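Local atomic coordinates of SaTIE-TED (Staphylococcus aureus, PDB entry 6FX6), a protein that is of unknown function but, as the thioester domain of a cell-wall-anchored surface protein, may attach covalently to host targets. Residues D66-D71 with P209-S214; Q96-Q101 with N117-E122; A177-N182 with I198-I203. All blocks are in the same frame, centred on the assembly; numbering follows the deposited sequence.

Contact 1: D66-D71 with P209-S214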
loop_
_atom_site.group_PDB
_atom_site.type_symbol
_atom_site.label_atom_id
_atom_site.label_comp_id
_atom_site.label_asym_id
_atom_site.label_seq_id
_atom_site.Cartn_x
_atom_site.Cartn_y
_atom_site.Cartn_z
ATOM N N ASP A 66 -9.838 7.321 -8.821
ATOM C CA ASP A 66 -11.166 7.835 -8.437
ATOM C C ASP A 66 -12.229 7.889 -9.552
ATOM O O ASP A 66 -13.417 7.989 -9.246
ATOM C CB ASP A 66 -11.058 9.199 -7.719
ATOM C CG ASP A 66 -10.434 10.296 -8.584
ATOM O OD1 ASP A 66 -10.227 10.093 -9.802
ATOM O OD2 ASP A 66 -10.134 11.375 -8.024
ATOM N N THR A 67 -11.813 7.816 -10.821
ATOM C CA THR A 67 -12.763 7.718 -11.944
ATOM C C THR A 67 -13.568 6.412 -11.915
ATOM O O THR A 67 -14.709 6.378 -12.378
ATOM C CB THR A 67 -12.075 7.839 -13.325
ATOM O OG1 THR A 67 -11.152 6.761 -13.508
ATOM C CG2 THR A 67 -11.348 9.172 -13.467
ATOM N N LEU A 68 -12.972 5.349 -11.374
ATOM C CA LEU A 68 -13.641 4.054 -11.245
ATOM C C LEU A 68 -14.359 3.897 -9.901
ATOM O O LEU A 68 -15.506 3.447 -9.868
ATOM C CB LEU A 68 -12.627 2.924 -11.434
ATOM C CG LEU A 68 -13.140 1.479 -11.443
ATOM C CD1 LEU A 68 -14.231 1.261 -12.484
ATOM C CD2 LEU A 68 -11.970 0.542 -11.686
ATOM N N PHE A 69 -13.684 4.254 -8.806
ATOM C CA PHE A 69 -14.228 4.100 -7.446
ATOM C C PHE A 69 -14.351 5.436 -6.726
ATOM O O PHE A 69 -13.349 6.091 -6.454
ATOM C CB PHE A 69 -13.342 3.166 -6.620
ATOM C CG PHE A 69 -13.173 1.806 -7.229
ATOM C CD1 PHE A 69 -14.267 0.952 -7.368
ATOM C CD2 PHE A 69 -11.924 1.373 -7.673
ATOM C CE1 PHE A 69 -14.120 -0.305 -7.938
ATOM C CE2 PHE A 69 -11.770 0.117 -8.242
ATOM C CZ PHE A 69 -12.868 -0.724 -8.375
ATOM N N LYS A 70 -15.586 5.825 -6.413
ATOM C CA LYS A 70 -15.853 7.043 -5.647
ATOM C C LYS A 70 -15.426 6.922 -4.180
ATOM O O LYS A 70 -14.836 7.854 -3.631
ATOM C CB LYS A 70 -17.342 7.402 -5.712
ATOM C CG LYS A 70 -17.815 7.872 -7.078
ATOM C CD LYS A 70 -19.264 8.347 -7.029
ATOM C CE LYS A 70 -19.517 9.537 -7.944
ATOM N NZ LYS A 70 -20.843 10.164 -7.677
ATOM N N ASP A 71 -15.731 5.779 -3.561
ATOM C CA ASP A 71 -15.495 5.561 -2.124
ATOM C C ASP A 71 -13.997 5.559 -1.785
ATOM O O ASP A 71 -13.249 4.681 -2.235
ATOM C CB ASP A 71 -16.146 4.245 -1.670
ATOM C CG ASP A 71 -16.222 4.112 -0.155
ATOM O OD1 ASP A 71 -17.096 4.765 0.464
ATOM O OD2 ASP A 71 -15.420 3.345 0.418
ATOM N N PRO A 209 -2.543 6.687 -7.448
ATOM C CA PRO A 209 -2.976 5.437 -8.057
ATOM C C PRO A 209 -3.725 5.660 -9.364
ATOM O O PRO A 209 -4.590 6.529 -9.437
ATOM C CB PRO A 209 -3.880 4.802 -6.991
ATOM C CG PRO A 209 -4.331 5.918 -6.130
ATOM C CD PRO A 209 -3.322 7.023 -6.239
ATOM N N LEU A 210 -3.374 4.874 -10.379
ATOM C CA LEU A 210 -3.934 4.999 -11.712
ATOM C C LEU A 210 -4.808 3.795 -12.045
ATOM O O LEU A 210 -4.589 2.693 -11.536
ATOM C CB LEU A 210 -2.804 5.113 -12.739
ATOM C CG LEU A 210 -1.811 6.269 -12.553
ATOM C CD1 LEU A 210 -0.772 6.289 -13.668
ATOM C CD2 LEU A 210 -2.539 7.606 -12.493
ATOM N N VAL A 211 -5.811 4.024 -12.889
ATOM C CA VAL A 211 -6.593 2.955 -13.498
ATOM C C VAL A 211 -6.310 3.033 -14.992
ATOM O O VAL A 211 -6.216 4.128 -15.555
ATOM C CB VAL A 211 -8.112 3.029 -13.168
ATOM C CG1 VAL A 211 -8.734 4.373 -13.533
ATOM C CG2 VAL A 211 -8.873 1.899 -13.852
ATOM N N TYR A 212 -6.142 1.867 -15.609
ATOM C CA TYR A 212 -5.822 1.746 -17.026
ATOM C C TYR A 212 -6.947 1.013 -17.734
ATOM O O TYR A 212 -7.371 -0.058 -17.292
ATOM C CB TYR A 212 -4.502 1.000 -17.206
ATOM C CG TYR A 212 -3.302 1.865 -16.923
ATOM C CD1 TYR A 212 -2.785 2.707 -17.904
ATOM C CD2 TYR A 212 -2.686 1.851 -15.672
ATOM C CE1 TYR A 212 -1.686 3.515 -17.648
ATOM C CE2 TYR A 212 -1.580 2.653 -15.407
ATOM C CZ TYR A 212 -1.087 3.484 -16.399
ATOM O OH TYR A 212 0.001 4.280 -16.150
ATOM N N THR A 213 -7.405 1.594 -18.844
ATOM C CA THR A 213 -8.594 1.142 -19.554
ATOM C C THR A 213 -8.273 0.995 -21.036
ATOM O O THR A 213 -7.664 1.883 -21.629
ATOM C CB THR A 213 -9.740 2.156 -19.366
ATOM O OG1 THR A 213 -10.036 2.282 -17.970
ATOM C CG2 THR A 213 -11.006 1.728 -20.108
ATOM N N SER A 214 -8.673 -0.139 -21.614
ATOM C CA SER A 214 -8.616 -0.365 -23.055
ATOM C C SER A 214 -9.955 -0.941 -23.516
ATOM O O SER A 214 -10.215 -2.134 -23.329
ATOM C CB SER A 214 -7.476 -1.321 -23.408
ATOM O OG SER A 214 -7.465 -1.608 -24.796
#
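V211 meets T67 and L68 where the loop after strand 59-64 folds over one face of a large antiparallel sheet. Strand 210-213 runs between strands 59-64 and 220-222 and is bonded to both through its backbone. On leaving strand 59-64 the chain makes a short turn with helical backbone angles at 66-68, and this turn brings T67 and L68 over the strand next door. The nearest CA atoms, of L68 and V211, are 7.5 Å apart, and the touching is done by side chains. The dense part centres on V211, which is buried and splits its two methyls between two partners. CG2 lies opposite the backbone N across the CA–CB bond (chi1 55° for CG1) and meets L68 CD2 at 4.0 Å, the two side chains crossing at about a right angle. I48 touches both L68 and V211, which makes this a small three-residue apolar cluster.

The remainder of 66-71 is looser. K70 and D71 lie in exposed positions and add nothing to the packing against the strand. They lead instead into helix 72-87, where D71 sits at the N-cap with OD2 accepting from L74 N. One face of the F69 ring is covered by L68 CG, 3.7 Å above the ring centre, so that L68 is held between an aromatic face and a strand valine. T67, itself exposed, closes the contact on its outer side: its OG1 is hydrogen-bonded to N64 O, at the end of strand 59-64, and the same oxygen rests 3.4 Å from V211 CG1, a methyl against a hydroxyl that already has its polar partner.

Contact 2: Q96-Q101 with N117-E122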
loop_
_atom_site.group_PDB
_atom_site.type_symbol
_atom_site.label_atom_id
_atom_site.label_comp_id
_atom_site.label_asym_id
_atom_site.label_seq_id
_atom_site.Cartn_x
_atom_site.Cartn_y
_atom_site.Cartn_z
ATOM N N GLN A 96 2.070 -15.301 -3.533
ATOM C CA GLN A 96 1.751 -14.012 -2.882
ATOM C C GLN A 96 1.028 -13.055 -3.813
ATOM O O GLN A 96 0.057 -12.419 -3.402
ATOM C CB GLN A 96 2.992 -13.280 -2.334
ATOM C CG GLN A 96 3.249 -13.415 -0.845
ATOM C CD GLN A 96 2.072 -13.066 0.048
ATOM O OE1 GLN A 96 1.548 -13.924 0.747
ATOM N NE2 GLN A 96 1.674 -11.808 0.049
ATOM N N TYR A 97 1.526 -12.921 -5.041
ATOM C CA TYR A 97 0.853 -12.095 -6.047
ATOM C C TYR A 97 -0.596 -12.529 -6.239
ATOM O O TYR A 97 -1.495 -11.694 -6.264
ATOM C CB TYR A 97 1.567 -12.123 -7.404
ATOM C CG TYR A 97 0.844 -11.275 -8.417
ATOM C CD1 TYR A 97 1.116 -9.915 -8.546
ATOM C CD2 TYR A 97 -0.160 -11.821 -9.209
ATOM C CE1 TYR A 97 0.424 -9.132 -9.461
ATOM C CE2 TYR A 97 -0.860 -11.049 -10.116
ATOM C CZ TYR A 97 -0.570 -9.709 -10.244
ATOM O OH TYR A 97 -1.273 -8.965 -11.163
ATOM N N ILE A 98 -0.801 -13.832 -6.400
ATOM C CA ILE A 98 -2.142 -14.393 -6.594
ATOM C C ILE A 98 -3.021 -14.112 -5.380
ATOM O O ILE A 98 -4.167 -13.680 -5.531
ATOM C CB ILE A 98 -2.091 -15.911 -6.891
ATOM C CG1 ILE A 98 -1.545 -16.138 -8.296
ATOM C CG2 ILE A 98 -3.473 -16.547 -6.786
ATOM C CD1 ILE A 98 -1.201 -17.578 -8.613
ATOM N N ALA A 99 -2.483 -14.360 -4.185
ATOM C CA ALA A 99 -3.221 -14.105 -2.933
ATOM C C ALA A 99 -3.627 -12.637 -2.824
ATOM O O ALA A 99 -4.757 -12.329 -2.457
ATOM C CB ALA A 99 -2.393 -14.511 -1.728
ATOM N N THR A 100 -2.706 -11.743 -3.172
ATOM C CA THR A 100 -2.981 -10.310 -3.149
ATOM C C THR A 100 -4.083 -9.948 -4.150
ATOM O O THR A 100 -5.027 -9.240 -3.796
ATOM C CB THR A 100 -1.698 -9.500 -3.415
ATOM O OG1 THR A 100 -0.720 -9.850 -2.434
ATOM C CG2 THR A 100 -1.958 -8.006 -3.337
ATOM N N GLN A 101 -3.966 -10.447 -5.381
ATOM C CA GLN A 101 -5.010 -10.257 -6.402
ATOM C C GLN A 101 -6.350 -10.795 -5.918
ATOM O O GLN A 101 -7.378 -10.161 -6.119
ATOM C CB GLN A 101 -4.630 -10.952 -7.715
ATOM C CG GLN A 101 -5.666 -10.850 -8.836
ATOM C CD GLN A 101 -5.858 -9.440 -9.341
ATOM O OE1 GLN A 101 -5.202 -9.024 -10.300
ATOM N NE2 GLN A 101 -6.753 -8.692 -8.698
ATOM N N ASN A 117 -5.119 -25.720 -2.518
ATOM C CA ASN A 117 -4.536 -25.761 -1.166
ATOM C C ASN A 117 -3.096 -25.240 -1.121
ATOM O O ASN A 117 -2.682 -24.646 -0.126
ATOM C CB ASN A 117 -4.581 -27.184 -0.597
ATOM C CG ASN A 117 -4.338 -27.222 0.902
ATOM O OD1 ASN A 117 -5.082 -26.617 1.675
ATOM N ND2 ASN A 117 -3.298 -27.938 1.324
ATOM N N GLY A 118 -2.352 -25.448 -2.209
ATOM C CA GLY A 118 -0.978 -24.971 -2.327
ATOM C C GLY A 118 -0.771 -23.463 -2.347
ATOM O O GLY A 118 0.366 -23.008 -2.251
ATOM N N LEU A 119 -1.846 -22.687 -2.499
ATOM C CA LEU A 119 -1.791 -21.235 -2.260
ATOM C C LEU A 119 -1.503 -20.836 -0.822
ATOM O O LEU A 119 -0.923 -19.774 -0.598
ATOM C CB LEU A 119 -3.093 -20.531 -2.663
ATOM C CG LEU A 119 -3.005 -19.737 -3.952
ATOM C CD1 LEU A 119 -2.757 -20.685 -5.091
ATOM C CD2 LEU A 119 -4.285 -18.960 -4.176
ATOM N N ASN A 120 -1.952 -21.650 0.135
ATOM C CA ASN A 120 -1.900 -21.295 1.547
ATOM C C ASN A 120 -2.652 -19.967 1.730
ATOM O O ASN A 120 -2.146 -19.033 2.355
ATOM C CB ASN A 120 -0.431 -21.217 2.013
ATOM C CG ASN A 120 -0.275 -21.332 3.518
ATOM O OD1 ASN A 120 -0.987 -22.089 4.178
ATOM N ND2 ASN A 120 0.679 -20.589 4.065
ATOM N N TYR A 121 -3.861 -19.900 1.165
ATOM C CA TYR A 121 -4.570 -18.625 0.983
ATOM C C TYR A 121 -4.975 -17.966 2.288
ATOM O O TYR A 121 -4.758 -16.767 2.468
ATOM C CB TYR A 121 -5.818 -18.779 0.101
ATOM C CG TYR A 121 -6.548 -17.461 -0.148
ATOM C CD1 TYR A 121 -5.919 -16.411 -0.822
ATOM C CD2 TYR A 121 -7.858 -17.257 0.306
ATOM C CE1 TYR A 121 -6.571 -15.199 -1.038
ATOM C CE2 TYR A 121 -8.525 -16.054 0.085
ATOM C CZ TYR A 121 -7.880 -15.024 -0.583
ATOM O OH TYR A 121 -8.529 -13.822 -0.808
ATOM N N GLU A 122 -5.574 -18.737 3.185
ATOM C CA GLU A 122 -6.090 -18.177 4.430
ATOM C C GLU A 122 -4.976 -17.572 5.285
ATOM O O GLU A 122 -5.164 -16.500 5.859
ATOM C CB GLU A 122 -6.890 -19.222 5.218
ATOM C CG GLU A 122 -8.181 -19.662 4.531
ATOM C CD GLU A 122 -9.136 -18.508 4.244
ATOM O OE1 GLU A 122 -9.426 -17.722 5.173
ATOM O OE2 GLU A 122 -9.595 -18.384 3.085
#
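The Y121 ring meets the helix of A99 with its edge. A99 O lies at that edge, in the ring plane and 3.7 Å from Y121 CE1, so an aromatic C–H is directed at a carbonyl oxygen. One step back along the same edge, Y121 CD1 is 4.1 Å from A99 CB. The small alanine lets the ring come close to the backbone, with Y121 CE1 4.0 Å from A99 CA. With CG anti to the backbone N (chi1 -178°), the ring reaches out across the helix, and its OH is hydrogen-bonded to E106 OE2 about two turns further along, which anchors the far end of the ring.

Beside this ring-edge contact lies a purely apolar one. I98 CG2 touches L119 CD2 at 3.6 Å, the two branched side chains crossing at about a right angle, and W19 packs on both. L119 belongs to a short 3-10 turn, and N120, with positive phi and psi, links that turn to the start of the next helix. This change in chain direction places L119 and Y121 side by side against the I98 and A99 surface. On another side of the helix, T100 OG1 adds a second bond to Q96 O at 2.9 Å, approaching from the face of the carbonyl opposite to T100 N.

Thioester domains join a cysteine to a glutamine, and Q101, whose OE1 accepts from C47 N, is consistent with being that glutamine; it is modelled with its amide intact. Within helix 94-107, Y97 and Q101 pack on W35 and F46 of strands 30-40 and 43-47, W35 also reaching I98, while I98 takes the 3-10 turn at L119 and A99 the first turn of helix 121-134.

Contact 3: A177-N182 with I198-I203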
loop_
_atom_site.group_PDB
_atom_site.type_symbol
_atom_site.label_atom_id
_atom_site.label_comp_id
_atom_site.label_asym_id
_atom_site.label_seq_id
_atom_site.Cartn_x
_atom_site.Cartn_y
_atom_site.Cartn_z
ATOM N N ALA A 177 16.449 14.028 13.603
ATOM C CA ALA A 177 15.498 13.105 14.201
ATOM C C ALA A 177 15.883 11.676 13.864
ATOM O O ALA A 177 15.969 11.325 12.688
ATOM C CB ALA A 177 14.095 13.403 13.704
ATOM N N LYS A 178 16.107 10.867 14.902
ATOM C CA LYS A 178 16.430 9.446 14.762
ATOM C C LYS A 178 15.532 8.613 15.677
ATOM O O LYS A 178 15.088 9.086 16.729
ATOM C CB LYS A 178 17.907 9.196 15.105
ATOM C CG LYS A 178 18.389 7.794 14.750
ATOM C CD LYS A 178 19.866 7.567 15.035
ATOM C CE LYS A 178 20.227 6.110 14.770
ATOM N NZ LYS A 178 21.677 5.830 14.944
ATOM N N ILE A 179 15.284 7.369 15.266
ATOM C CA ILE A 179 14.533 6.390 16.054
ATOM C C ILE A 179 15.499 5.363 16.684
ATOM O O ILE A 179 16.445 4.897 16.044
ATOM C CB ILE A 179 13.436 5.713 15.189
ATOM C CG1 ILE A 179 12.318 6.728 14.902
ATOM C CG2 ILE A 179 12.853 4.477 15.876
ATOM C CD1 ILE A 179 11.372 6.347 13.787
ATOM N N GLU A 180 15.250 5.040 17.951
ATOM C CA GLU A 180 15.969 3.986 18.663
ATOM C C GLU A 180 14.938 3.231 19.516
ATOM O O GLU A 180 14.491 3.732 20.550
ATOM C CB GLU A 180 17.094 4.600 19.509
ATOM C CG GLU A 180 18.213 3.638 19.872
ATOM C CD GLU A 180 19.372 4.297 20.618
ATOM O OE1 GLU A 180 20.319 3.570 20.992
ATOM O OE2 GLU A 180 19.349 5.529 20.841
ATOM N N GLY A 181 14.531 2.051 19.050
ATOM C CA GLY A 181 13.466 1.279 19.696
ATOM C C GLY A 181 12.126 2.004 19.632
ATOM O O GLY A 181 11.608 2.268 18.543
ATOM N N ASN A 182 11.578 2.343 20.797
ATOM C CA ASN A 182 10.351 3.149 20.883
ATOM C C ASN A 182 10.603 4.608 21.276
ATOM O O ASN A 182 9.674 5.307 21.681
ATOM C CB ASN A 182 9.346 2.476 21.833
ATOM C CG ASN A 182 8.537 1.400 21.144
ATOM O OD1 ASN A 182 8.097 1.576 20.005
ATOM N ND2 ASN A 182 8.328 0.280 21.831
ATOM N N ILE A 198 7.999 17.011 12.547
ATOM C CA ILE A 198 8.664 15.764 12.190
ATOM C C ILE A 198 7.603 14.748 11.753
ATOM O O ILE A 198 6.617 14.548 12.459
ATOM C CB ILE A 198 9.466 15.212 13.392
ATOM C CG1 ILE A 198 10.587 16.195 13.759
ATOM C CG2 ILE A 198 10.032 13.835 13.073
ATOM C CD1 ILE A 198 11.349 15.853 15.022
ATOM N N HIS A 199 7.813 14.116 10.598
ATOM C CA HIS A 199 6.902 13.090 10.076
ATOM C C HIS A 199 7.575 11.735 10.086
ATOM O O HIS A 199 8.654 11.586 9.523
ATOM C CB HIS A 199 6.497 13.386 8.627
ATOM C CG HIS A 199 5.946 14.757 8.414
ATOM N ND1 HIS A 199 4.598 15.034 8.482
ATOM C CD2 HIS A 199 6.558 15.925 8.102
ATOM C CE1 HIS A 199 4.404 16.320 8.235
ATOM N NE2 HIS A 199 5.577 16.882 8.001
ATOM N N LEU A 200 6.919 10.752 10.698
ATOM C CA LEU A 200 7.411 9.372 10.765
ATOM C C LEU A 200 6.562 8.484 9.853
ATOM O O LEU A 200 5.533 7.967 10.275
ATOM C CB LEU A 200 7.354 8.869 12.209
ATOM C CG LEU A 200 7.950 9.804 13.259
ATOM C CD1 LEU A 200 7.853 9.143 14.630
ATOM C CD2 LEU A 200 9.386 10.182 12.926
ATOM N N ASP A 201 7.014 8.309 8.608
ATOM C CA ASP A 201 6.221 7.659 7.560
ATOM C C ASP A 201 6.270 6.136 7.625
ATOM O O ASP A 201 7.342 5.547 7.782
ATOM C CB ASP A 201 6.720 8.062 6.166
ATOM C CG ASP A 201 6.695 9.554 5.936
ATOM O OD1 ASP A 201 5.804 10.245 6.470
ATOM O OD2 ASP A 201 7.574 10.032 5.200
ATOM N N ARG A 202 5.113 5.507 7.457
ATOM C CA ARG A 202 5.039 4.060 7.250
ATOM C C ARG A 202 5.319 3.661 5.795
ATOM O O ARG A 202 5.796 2.558 5.546
ATOM C CB ARG A 202 3.671 3.523 7.670
ATOM C CG ARG A 202 3.442 3.527 9.168
ATOM C CD ARG A 202 1.990 3.223 9.490
ATOM N NE ARG A 202 1.765 3.093 10.928
ATOM C CZ ARG A 202 1.949 1.984 11.652
ATOM N NH1 ARG A 202 2.373 0.841 11.100
ATOM N NH2 ARG A 202 1.700 2.017 12.961
ATOM N N ILE A 203 5.002 4.551 4.850
ATOM C CA ILE A 203 5.162 4.295 3.416
ATOM C C ILE A 203 6.016 5.398 2.776
ATOM O O ILE A 203 5.713 6.580 2.912
ATOM C CB ILE A 203 3.784 4.220 2.708
ATOM C CG1 ILE A 203 2.942 3.082 3.309
ATOM C CG2 ILE A 203 3.959 4.021 1.204
ATOM C CD1 ILE A 203 1.509 3.012 2.805
#
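A177 and I198 face each other across the interior of a beta sandwich, in which the three-stranded antiparallel sheet containing strand 175-180 packs on the four-stranded mixed sheet containing strand 195-201. The I198 side chain can be followed outward from its strand. CB stands 5.0 Å from A177 CB, too far for contact. From there the chain divides. CG2, anti to the backbone N, reaches 4.1 Å from A177 CB on one branch. On the other, CG1 lies beside the backbone N (chi1 -64°) and is itself 4.5 Å from A177 CB. The extended second torsion (chi2 173°) then carries CD1 away from CA and across the gap, where it meets A177 CB at 3.9 Å. A single methyl of alanine is therefore approached by both branches of the isoleucine, which also touches L235 on the adjacent strand of its own sheet.

Two residues further on, the strands have moved apart: the CA atoms of I179 and L200 are 9.4 Å from each other, against 7.6 Å for A177 and I198. Longer side chains span the wider gap, and their tips come less close. I169, on the strand bordering 195-201, touches A177, I179 and L200, joining the two strands from the side of strand 168-170; V166 touches I179 as well.

The backbones of the two segments bond within their own sheets, I198 with L233 and K178 with I185 among them, so the sandwich is joined here by apolar side chains. D201 OD1 forms a salt bridge with R170 NH1, tying neighbouring strands together. At the wider end of the interface, the touch is methyl to methyl, I179 CD1 to L200 CD2 at 4.4 Å.

In the fold
Contact 1 encloses the other two along the chain, while contact 2 closes before contact 3 opens. Contacts 1 and 2 are 25 Å apart between centres, and contact 3 lies about 32 Å from each; none touches another. Contact 1 belongs to the large antiparallel sheet and the approach to helix 72-87, contact 2 to helices 94-107 and 121-134, and contact 3 to the beta sandwich. After strand 195-201 of that sandwich, strand 210-213 returns to the large sheet before strand 231-238 goes back to the sandwich. This out-and-back path is consistent with the slipknot topology of this class, which probably ties the two parts together.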